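Long-range contacts in RickCE (Rickettsia bellii, PDB 5HAM), which probably acts as a secreted bacterial effector protease of the CE clan, a cysteine deubiquitinase that removes ubiquitin from modified proteins: residues I198-T206 with A227-K235; L45-K55 with D96-L107. All coordinates share one frame; numbering follows the deposited sequence.

Interaction 1 of 2, residues I198-T206 with A227-K235; sequences IDEQTKQQT and AILSTEESK
The side-chain amide of Q204 meets the backbone of L229: NE2 donates to L229 O over 2.9 Å, almost straight (173° at the hydrogen), with the acceptor in the plane of the amide and the donor on a carbonyl lone pair. With CG anti to the carbonyl carbon (chi1 -72°) and the chain extended beyond it, Q204 runs past S234, whose OG lies 3.4 Å from Q204 CG. Glutamine suits this buried place because the oxygen and the nitrogen of its amide serve different partners: OE1 takes a hydrogen bond from N218 of helix 211-223, which, with the bond to L229, should fix the rotation of the amide and tell its oxygen end from its nitrogen end. One residue back, T231 OG1 donates to K203 O at 2.7 Å, again in the carbonyl plane and on a lone pair. The methyl of T202, CG2, rests against the backbone of 229-231, while its OG1 donates to E200 O and so turns back on its own loop. T202 and I228 come tip to tip, OG1 lying 3.7 Å from CD1, and the same CD1 also reaches E200 CB; a long branched chain lets I228 cover both residues. A water bridges E200 OE2 and I228 N, and another joins Q204 O to T231 O. S234 OG donates to S230 O. S230 is the N-cap just before the short, weakly bonded helix 231-234: its OG accepts from E233 N at 3.1 Å while S230 N donates to E233 OE1, the reciprocal pair of a capping box. Thus an N-capped turn docks on the loop leaving edge strand 196-199 within the RickCE-like catalytic domain.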
loop_
_atom_site.group_PDB
_atom_site.type_symbol
_atom_site.label_atom_id
_atom_site.label_comp_id
_atom_site.label_asym_id
_atom_site.label_seq_id
_atom_site.Cartn_x
_atom_site.Cartn_y
_atom_site.Cartn_z
ATOM N N ILE A 198 11.782 10.990 8.507
ATOM C CA ILE A 198 13.046 10.307 8.312
ATOM C C ILE A 198 12.846 9.160 7.330
ATOM O O ILE A 198 12.103 8.218 7.604
ATOM C CB ILE A 198 13.597 9.769 9.634
ATOM C CG1 ILE A 198 13.882 10.930 10.598
ATOM C CG2 ILE A 198 14.856 8.965 9.381
ATOM C CD1 ILE A 198 14.034 10.486 12.047
ATOM N N ASP A 199 13.483 9.270 6.169
ATOM C CA ASP A 199 13.400 8.240 5.142
ATOM C C ASP A 199 14.671 7.410 5.187
ATOM O O ASP A 199 15.744 7.905 4.853
ATOM C CB ASP A 199 13.230 8.888 3.765
ATOM C CG ASP A 199 12.899 7.880 2.659
ATOM O OD1 ASP A 199 12.719 6.676 2.952
ATOM O OD2 ASP A 199 12.803 8.305 1.483
ATOM N N GLU A 200 14.541 6.152 5.601
ATOM C CA GLU A 200 15.695 5.280 5.795
ATOM C C GLU A 200 16.334 4.983 4.466
ATOM O O GLU A 200 17.525 4.637 4.409
ATOM C CB GLU A 200 15.288 3.963 6.458
ATOM C CG GLU A 200 14.690 4.124 7.844
ATOM C CD GLU A 200 15.742 4.405 8.905
ATOM O OE1 GLU A 200 15.688 5.485 9.530
ATOM O OE2 GLU A 200 16.623 3.546 9.117
ATOM N N GLN A 201 15.526 5.153 3.416
ATOM C CA GLN A 201 15.853 4.779 2.033
ATOM C C GLN A 201 16.871 3.654 1.934
ATOM O O GLN A 201 17.983 3.829 1.426
ATOM C CB GLN A 201 16.251 5.988 1.161
ATOM C CG GLN A 201 16.808 7.175 1.898
ATOM C CD GLN A 201 17.117 8.343 0.963
ATOM O OE1 GLN A 201 17.133 8.187 -0.257
ATOM N NE2 GLN A 201 17.357 9.514 1.531
ATOM N N THR A 202 16.504 2.494 2.454
ATOM C CA THR A 202 17.450 1.397 2.462
ATOM C C THR A 202 16.948 0.308 1.549
ATOM O O THR A 202 15.994 -0.394 1.882
ATOM C CB THR A 202 17.624 0.833 3.858
ATOM O OG1 THR A 202 17.972 1.896 4.741
ATOM C CG2 THR A 202 18.712 -0.240 3.873
ATOM N N LYS A 203 17.576 0.194 0.386
ATOM C CA LYS A 203 17.225 -0.858 -0.535
ATOM C C LYS A 203 17.587 -2.165 0.140
ATOM O O LYS A 203 18.720 -2.342 0.598
ATOM C CB LYS A 203 17.986 -0.714 -1.859
ATOM C CG LYS A 203 17.731 -1.860 -2.817
ATOM C CD LYS A 203 18.766 -1.924 -3.936
ATOM C CE LYS A 203 18.133 -1.707 -5.313
ATOM N NZ LYS A 203 19.084 -1.988 -6.450
ATOM N N GLN A 204 16.627 -3.076 0.214
ATOM C CA GLN A 204 16.876 -4.348 0.875
ATOM C C GLN A 204 16.793 -5.522 -0.084
ATOM O O GLN A 204 17.694 -6.351 -0.136
ATOM C CB GLN A 204 15.948 -4.524 2.080
ATOM C CG GLN A 204 16.350 -3.617 3.193
ATOM C CD GLN A 204 15.288 -3.459 4.259
ATOM O OE1 GLN A 204 14.091 -3.402 3.961
ATOM N NE2 GLN A 204 15.723 -3.382 5.517
ATOM N N GLN A 205 15.722 -5.576 -0.862
ATOM C CA GLN A 205 15.574 -6.630 -1.857
ATOM C C GLN A 205 14.670 -6.133 -2.961
ATOM O O GLN A 205 13.647 -5.501 -2.693
ATOM C CB GLN A 205 15.002 -7.897 -1.217
ATOM C CG GLN A 205 14.876 -9.063 -2.190
ATOM C CD GLN A 205 14.778 -10.393 -1.487
ATOM O OE1 GLN A 205 15.224 -10.538 -0.351
ATOM N NE2 GLN A 205 14.187 -11.376 -2.155
ATOM N N THR A 206 15.032 -6.405 -4.208
ATOM C CA THR A 206 14.255 -5.868 -5.327
ATOM C C THR A 206 13.132 -6.774 -5.811
ATOM O O THR A 206 12.460 -6.448 -6.770
ATOM C CB THR A 206 15.136 -5.481 -6.509
ATOM O OG1 THR A 206 15.828 -6.641 -6.980
ATOM C CG2 THR A 206 16.146 -4.445 -6.075
ATOM N N ALA A 227 18.368 -0.364 14.464
ATOM C CA ALA A 227 18.673 -0.228 13.040
ATOM C C ALA A 227 18.024 -1.357 12.241
ATOM O O ALA A 227 18.064 -2.527 12.646
ATOM C CB ALA A 227 20.178 -0.214 12.804
ATOM N N ILE A 228 17.428 -1.003 11.110
ATOM C CA ILE A 228 16.909 -1.998 10.179
ATOM C C ILE A 228 18.055 -2.724 9.474
ATOM O O ILE A 228 19.215 -2.322 9.594
ATOM C CB ILE A 228 15.962 -1.361 9.141
ATOM C CG1 ILE A 228 16.717 -0.420 8.208
ATOM C CG2 ILE A 228 14.829 -0.611 9.834
ATOM C CD1 ILE A 228 15.819 0.150 7.117
ATOM N N LEU A 229 17.730 -3.800 8.762
ATOM C CA LEU A 229 18.739 -4.571 8.048
ATOM C C LEU A 229 19.313 -3.750 6.905
ATOM O O LEU A 229 18.575 -3.288 6.055
ATOM C CB LEU A 229 18.131 -5.861 7.497
ATOM C CG LEU A 229 17.695 -6.911 8.517
ATOM C CD1 LEU A 229 16.681 -7.862 7.894
ATOM C CD2 LEU A 229 18.922 -7.656 8.992
ATOM N N SER A 230 20.626 -3.575 6.885
ATOM C CA SER A 230 21.235 -2.746 5.861
ATOM C C SER A 230 21.131 -3.420 4.506
ATOM O O SER A 230 20.705 -4.583 4.404
ATOM C CB SER A 230 22.699 -2.506 6.177
ATOM O OG SER A 230 23.418 -3.701 5.999
ATOM N N THR A 231 21.515 -2.684 3.465
ATOM C CA THR A 231 21.539 -3.247 2.122
ATOM C C THR A 231 22.443 -4.472 2.129
ATOM O O THR A 231 22.085 -5.518 1.604
ATOM C CB THR A 231 22.004 -2.226 1.061
ATOM O OG1 THR A 231 21.086 -1.121 1.016
ATOM C CG2 THR A 231 22.026 -2.880 -0.307
ATOM N N GLU A 232 23.589 -4.345 2.793
ATOM C CA GLU A 232 24.569 -5.422 2.874
ATOM C C GLU A 232 24.021 -6.703 3.526
ATOM O O GLU A 232 24.099 -7.786 2.944
ATOM C CB GLU A 232 25.827 -4.925 3.596
ATOM C CG GLU A 232 27.079 -5.754 3.365
ATOM C CD GLU A 232 27.612 -5.681 1.932
ATOM O OE1 GLU A 232 26.955 -5.070 1.053
ATOM O OE2 GLU A 232 28.704 -6.244 1.689
ATOM N N GLU A 233 23.448 -6.571 4.719
ATOM C CA GLU A 233 22.858 -7.716 5.422
ATOM C C GLU A 233 21.621 -8.290 4.732
ATOM O O GLU A 233 21.188 -9.395 5.038
ATOM C CB GLU A 233 22.479 -7.329 6.852
ATOM C CG GLU A 233 23.614 -6.731 7.664
ATOM C CD GLU A 233 23.111 -5.907 8.856
ATOM O OE1 GLU A 233 22.046 -5.242 8.739
ATOM O OE2 GLU A 233 23.788 -5.925 9.909
ATOM N N SER A 234 21.033 -7.535 3.817
ATOM C CA SER A 234 19.777 -7.957 3.225
ATOM C C SER A 234 20.008 -8.848 2.031
ATOM O O SER A 234 19.103 -9.546 1.595
ATOM C CB SER A 234 18.951 -6.752 2.832
ATOM O OG SER A 234 18.437 -6.134 3.990
ATOM N N LYS A 235 21.231 -8.830 1.515
ATOM C CA LYS A 235 21.600 -9.654 0.369
ATOM C C LYS A 235 21.428 -11.137 0.686
ATOM O O LYS A 235 21.241 -11.517 1.842
ATOM C CB LYS A 235 23.048 -9.358 -0.043
ATOM C CG LYS A 235 23.280 -7.907 -0.441
ATOM C CD LYS A 235 24.698 -7.660 -0.934
ATOM C CE LYS A 235 24.883 -6.220 -1.412
ATOM N NZ LYS A 235 26.288 -5.939 -1.841
HETATM O O HOH W 1 17.409 1.757 10.783
HETATM O O HOH W 2 20.180 -5.945 -0.382
HETATM O O HOH W 3 17.347 -11.215 0.763
#

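Interaction 2 of 2, residues L45-K55 with D96-L107; sequences LKDYTAKGEEK and DAEREKLKNDLL
The guanidinium of R99 is enclosed by the segment 45-55: K55 CD lies 3.3 Å above one face, offset toward the rim, and Y48 O stands over the centre of the opposite face. At the edge, NH1 and NH2 both donate to A50 O, each at 2.7 Å, and NE donates to D47 O at 3.1 Å, all close to the guanidinium plane. The ring of Y48 has K103 CA over one face, 4.1 Å above its plane and offset toward the rim. Arginine suits its site because its planar fan of N-H groups can reach two carbonyls at once, at the point where helix 42-49 ends; the bend at chi3 (65°) turns that fan toward them. D96 OD1, also at the edge of the guanidinium, forms a salt bridge with R99 NH1, though the hydrogen bond within it is weak. K55 NZ approaches the same oxygen at 3.6 Å, completing a three-residue charge network in which the aspartate probably offsets the closeness of the two cations.

Y48 acts as a single knob in a hole formed by R99, L102, K103 and L106, where helices 45-49 and 96-107 run roughly antiparallel (145°), their axes 8.4 Å apart. Its broad ring spans the groove, with CE1 against L102 CB and the hydroxyl end near L106 CD2. A turn earlier, L45 crosses L106 obliquely, CD2 to CD2 at 3.9 Å, and its other methyl touches the end of K103. A water donates to both Y48 O and D96 O, joining the two backbones beside R99. On the side of helix 75-93, I91 packs against both Y48 and L102, while D47 forms a salt bridge with R88.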
loop_
_atom_site.group_PDB
_atom_site.type_symbol
_atom_site.label_atom_id
_atom_site.label_comp_id
_atom_site.label_asym_id
_atom_site.label_seq_id
_atom_site.Cartn_x
_atom_site.Cartn_y
_atom_site.Cartn_z
ATOM N N LEU A 45 -13.023 8.933 -16.766
ATOM C CA LEU A 45 -14.423 8.931 -16.340
ATOM C C LEU A 45 -15.417 9.046 -17.504
ATOM O O LEU A 45 -16.611 8.752 -17.347
ATOM C CB LEU A 45 -14.682 10.026 -15.304
ATOM C CG LEU A 45 -13.948 9.854 -13.965
ATOM C CD1 LEU A 45 -14.262 11.032 -13.052
ATOM C CD2 LEU A 45 -14.315 8.535 -13.293
ATOM N N LYS A 46 -14.926 9.459 -18.672
ATOM C CA LYS A 46 -15.781 9.523 -19.862
ATOM C C LYS A 46 -16.301 8.139 -20.255
ATOM O O LYS A 46 -17.303 8.025 -20.954
ATOM C CB LYS A 46 -15.079 10.219 -21.031
ATOM C CG LYS A 46 -14.752 11.663 -20.715
ATOM C CD LYS A 46 -14.324 12.444 -21.931
ATOM C CE LYS A 46 -14.296 13.943 -21.629
ATOM N NZ LYS A 46 -14.178 14.794 -22.856
ATOM N N ASP A 47 -15.642 7.094 -19.762
ATOM C CA ASP A 47 -16.123 5.730 -19.935
ATOM C C ASP A 47 -17.490 5.587 -19.277
ATOM O O ASP A 47 -18.265 4.695 -19.636
ATOM C CB ASP A 47 -15.166 4.725 -19.280
ATOM C CG ASP A 47 -13.925 4.443 -20.119
ATOM O OD1 ASP A 47 -13.667 5.158 -21.114
ATOM O OD2 ASP A 47 -13.197 3.493 -19.760
ATOM N N TYR A 48 -17.761 6.440 -18.284
ATOM C CA TYR A 48 -19.040 6.425 -17.587
ATOM C C TYR A 48 -19.994 7.548 -18.025
ATOM O O TYR A 48 -21.207 7.381 -17.963
ATOM C CB TYR A 48 -18.819 6.496 -16.079
ATOM C CG TYR A 48 -17.804 5.502 -15.541
ATOM C CD1 TYR A 48 -18.155 4.178 -15.289
ATOM C CD2 TYR A 48 -16.504 5.895 -15.264
ATOM C CE1 TYR A 48 -17.252 3.288 -14.793
ATOM C CE2 TYR A 48 -15.588 5.005 -14.768
ATOM C CZ TYR A 48 -15.967 3.703 -14.529
ATOM O OH TYR A 48 -15.048 2.813 -14.029
ATOM N N THR A 49 -19.451 8.681 -18.470
ATOM C CA THR A 49 -20.267 9.877 -18.697
ATOM C C THR A 49 -20.549 10.207 -20.158
ATOM O O THR A 49 -21.499 10.937 -20.448
ATOM C CB THR A 49 -19.643 11.137 -18.032
ATOM O OG1 THR A 49 -18.348 11.387 -18.589
ATOM C CG2 THR A 49 -19.512 10.964 -16.523
ATOM N N ALA A 50 -19.722 9.699 -21.070
ATOM C CA ALA A 50 -19.907 9.960 -22.497
ATOM C C ALA A 50 -21.182 9.329 -23.021
ATOM O O ALA A 50 -21.522 8.186 -22.703
ATOM C CB ALA A 50 -18.716 9.481 -23.313
ATOM N N LYS A 51 -21.898 10.107 -23.816
ATOM C CA LYS A 51 -23.163 9.687 -24.377
ATOM C C LYS A 51 -23.111 9.965 -25.877
ATOM O O LYS A 51 -22.199 10.658 -26.354
ATOM C CB LYS A 51 -24.287 10.460 -23.691
ATOM C CG LYS A 51 -24.170 10.380 -22.189
ATOM C CD LYS A 51 -25.353 10.961 -21.454
ATOM C CE LYS A 51 -25.253 10.607 -19.975
ATOM N NZ LYS A 51 -23.954 11.015 -19.357
ATOM N N GLY A 52 -24.060 9.403 -26.620
ATOM C CA GLY A 52 -24.175 9.677 -28.041
ATOM C C GLY A 52 -22.919 9.405 -28.846
ATOM O O GLY A 52 -22.354 8.314 -28.804
ATOM N N GLU A 53 -22.466 10.409 -29.582
ATOM C CA GLU A 53 -21.338 10.203 -30.470
ATOM C C GLU A 53 -20.018 10.092 -29.723
ATOM O O GLU A 53 -19.171 9.286 -30.100
ATOM C CB GLU A 53 -21.267 11.300 -31.529
ATOM C CG GLU A 53 -20.104 11.154 -32.470
ATOM C CD GLU A 53 -20.397 10.194 -33.596
ATOM O OE1 GLU A 53 -21.498 9.600 -33.613
ATOM O OE2 GLU A 53 -19.522 10.045 -34.475
ATOM N N GLU A 54 -19.830 10.901 -28.681
ATOM C CA GLU A 54 -18.624 10.789 -27.849
ATOM C C GLU A 54 -18.505 9.351 -27.325
ATOM O O GLU A 54 -17.445 8.734 -27.410
ATOM C CB GLU A 54 -18.638 11.790 -26.684
ATOM C CG GLU A 54 -17.951 13.139 -26.959
ATOM C CD GLU A 54 -18.839 14.163 -27.686
ATOM O OE1 GLU A 54 -20.027 13.869 -27.952
ATOM O OE2 GLU A 54 -18.345 15.275 -27.990
ATOM N N LYS A 55 -19.611 8.813 -26.815
ATOM C CA LYS A 55 -19.641 7.424 -26.380
ATOM C C LYS A 55 -19.316 6.433 -27.517
ATOM O O LYS A 55 -18.580 5.470 -27.320
ATOM C CB LYS A 55 -20.987 7.074 -25.742
ATOM C CG LYS A 55 -21.145 5.575 -25.561
ATOM C CD LYS A 55 -22.114 5.191 -24.490
ATOM C CE LYS A 55 -23.512 5.024 -25.023
ATOM N NZ LYS A 55 -24.204 4.065 -24.121
ATOM N N ASP A 96 -26.896 4.399 -19.597
ATOM C CA ASP A 96 -26.318 5.641 -19.087
ATOM C C ASP A 96 -26.484 5.752 -17.575
ATOM O O ASP A 96 -25.565 6.178 -16.860
ATOM C CB ASP A 96 -26.951 6.854 -19.763
ATOM C CG ASP A 96 -26.588 6.966 -21.233
ATOM O OD1 ASP A 96 -25.612 6.314 -21.692
ATOM O OD2 ASP A 96 -27.291 7.731 -21.926
ATOM N N ALA A 97 -27.654 5.343 -17.099
ATOM C CA ALA A 97 -27.959 5.372 -15.677
ATOM C C ALA A 97 -27.043 4.448 -14.876
ATOM O O ALA A 97 -26.575 4.814 -13.802
ATOM C CB ALA A 97 -29.402 5.005 -15.448
ATOM N N GLU A 98 -26.771 3.256 -15.394
ATOM C CA GLU A 98 -25.903 2.353 -14.657
ATOM C C GLU A 98 -24.448 2.783 -14.748
ATOM O O GLU A 98 -23.673 2.566 -13.819
ATOM C CB GLU A 98 -26.078 0.898 -15.094
ATOM C CG GLU A 98 -25.680 -0.116 -13.998
ATOM C CD GLU A 98 -26.690 -0.199 -12.834
ATOM O OE1 GLU A 98 -26.430 -0.978 -11.889
ATOM O OE2 GLU A 98 -27.743 0.493 -12.861
ATOM N N ARG A 99 -24.070 3.413 -15.856
ATOM C CA ARG A 99 -22.700 3.868 -15.976
ATOM C C ARG A 99 -22.476 4.982 -14.963
ATOM O O ARG A 99 -21.422 5.052 -14.315
ATOM C CB ARG A 99 -22.373 4.309 -17.408
ATOM C CG ARG A 99 -22.279 3.150 -18.386
ATOM C CD ARG A 99 -22.387 3.642 -19.828
ATOM N NE ARG A 99 -21.263 4.497 -20.210
ATOM C CZ ARG A 99 -21.368 5.646 -20.884
ATOM N NH1 ARG A 99 -22.551 6.114 -21.269
ATOM N NH2 ARG A 99 -20.275 6.336 -21.172
ATOM N N GLU A 100 -23.496 5.820 -14.800
ATOM C CA GLU A 100 -23.480 6.870 -13.788
ATOM C C GLU A 100 -23.306 6.345 -12.348
ATOM O O GLU A 100 -22.492 6.887 -11.588
ATOM C CB GLU A 100 -24.737 7.732 -13.900
ATOM C CG GLU A 100 -24.652 9.047 -13.153
ATOM C CD GLU A 100 -23.523 9.924 -13.652
ATOM O OE1 GLU A 100 -23.267 9.926 -14.878
ATOM O OE2 GLU A 100 -22.885 10.602 -12.818
ATOM N N LYS A 101 -24.047 5.296 -11.979
ATOM C CA LYS A 101 -23.916 4.697 -10.639
ATOM C C LYS A 101 -22.521 4.117 -10.444
ATOM O O LYS A 101 -21.923 4.218 -9.378
ATOM C CB LYS A 101 -24.931 3.570 -10.439
ATOM C CG LYS A 101 -26.373 3.964 -10.709
ATOM C CD LYS A 101 -27.326 2.782 -10.509
ATOM C CE LYS A 101 -28.785 3.183 -10.723
ATOM N NZ LYS A 101 -29.725 2.024 -10.613
ATOM N N LEU A 102 -22.011 3.493 -11.496
ATOM C CA LEU A 102 -20.699 2.885 -11.444
ATOM C C LEU A 102 -19.655 3.959 -11.144
ATOM O O LEU A 102 -18.795 3.780 -10.288
ATOM C CB LEU A 102 -20.423 2.195 -12.778
ATOM C CG LEU A 102 -20.047 0.715 -12.780
ATOM C CD1 LEU A 102 -20.772 -0.072 -11.686
ATOM C CD2 LEU A 102 -20.344 0.133 -14.145
ATOM N N LYS A 103 -19.762 5.087 -11.842
ATOM C CA LYS A 103 -18.879 6.231 -11.641
ATOM C C LYS A 103 -18.957 6.750 -10.212
ATOM O O LYS A 103 -17.932 7.066 -9.591
ATOM C CB LYS A 103 -19.254 7.346 -12.619
ATOM C CG LYS A 103 -18.614 8.695 -12.357
ATOM C CD LYS A 103 -19.583 9.790 -12.748
ATOM C CE LYS A 103 -19.112 11.126 -12.242
ATOM N NZ LYS A 103 -17.658 11.266 -12.513
ATOM N N ASN A 104 -20.176 6.840 -9.692
ATOM C CA ASN A 104 -20.371 7.324 -8.329
ATOM C C ASN A 104 -19.788 6.368 -7.305
ATOM O O ASN A 104 -19.189 6.812 -6.330
ATOM C CB ASN A 104 -21.843 7.615 -8.036
ATOM C CG ASN A 104 -22.343 8.836 -8.784
ATOM O OD1 ASN A 104 -21.617 9.826 -8.926
ATOM N ND2 ASN A 104 -23.574 8.770 -9.282
ATOM N N ASP A 105 -19.950 5.066 -7.541
ATOM C CA ASP A 105 -19.325 4.040 -6.692
ATOM C C ASP A 105 -17.817 4.244 -6.657
ATOM O O ASP A 105 -17.201 4.239 -5.593
ATOM C CB ASP A 105 -19.611 2.625 -7.211
ATOM C CG ASP A 105 -21.045 2.215 -7.014
ATOM O OD1 ASP A 105 -21.770 2.985 -6.352
ATOM O OD2 ASP A 105 -21.442 1.129 -7.506
ATOM N N LEU A 106 -17.237 4.411 -7.839
ATOM C CA LEU A 106 -15.808 4.629 -7.975
ATOM C C LEU A 106 -15.369 5.874 -7.192
ATOM O O LEU A 106 -14.377 5.856 -6.478
ATOM C CB LEU A 106 -15.447 4.762 -9.457
ATOM C CG LEU A 106 -13.994 5.155 -9.709
ATOM C CD1 LEU A 106 -13.070 4.122 -9.075
ATOM C CD2 LEU A 106 -13.721 5.305 -11.198
ATOM N N LEU A 107 -16.128 6.949 -7.321
ATOM C CA LEU A 107 -15.767 8.180 -6.641
ATOM C C LEU A 107 -15.951 8.030 -5.144
ATOM O O LEU A 107 -15.163 8.555 -4.387
ATOM C CB LEU A 107 -16.609 9.349 -7.151
ATOM C CG LEU A 107 -16.007 10.237 -8.241
ATOM C CD1 LEU A 107 -15.241 9.401 -9.244
ATOM C CD2 LEU A 107 -17.113 11.057 -8.923
HETATM O O HOH W 4 -23.808 8.006 -18.271
#

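From the N terminus, the chain passes through strand 27-34 and helix 42-49, and interaction 2 closes the loop formed by most of helix 52-69 and helix 75-93 when the start of helix 96-130 returns to residues 45-55. That long helix then leads to strand 135-141 and the rest of the mixed sheet. After edge strand 196-199, interaction 1 closes a shorter loop, with helix 211-223 between its two segments. The contacts follow in series, neither nesting nor crossing. Their centres are about 45 Å apart, on opposite sides of the chain's centre: interaction 2 joins the start of the long helix to helices 42-49 and 52-69, interaction 1 joins the exit of an outer strand to the turn 231-234.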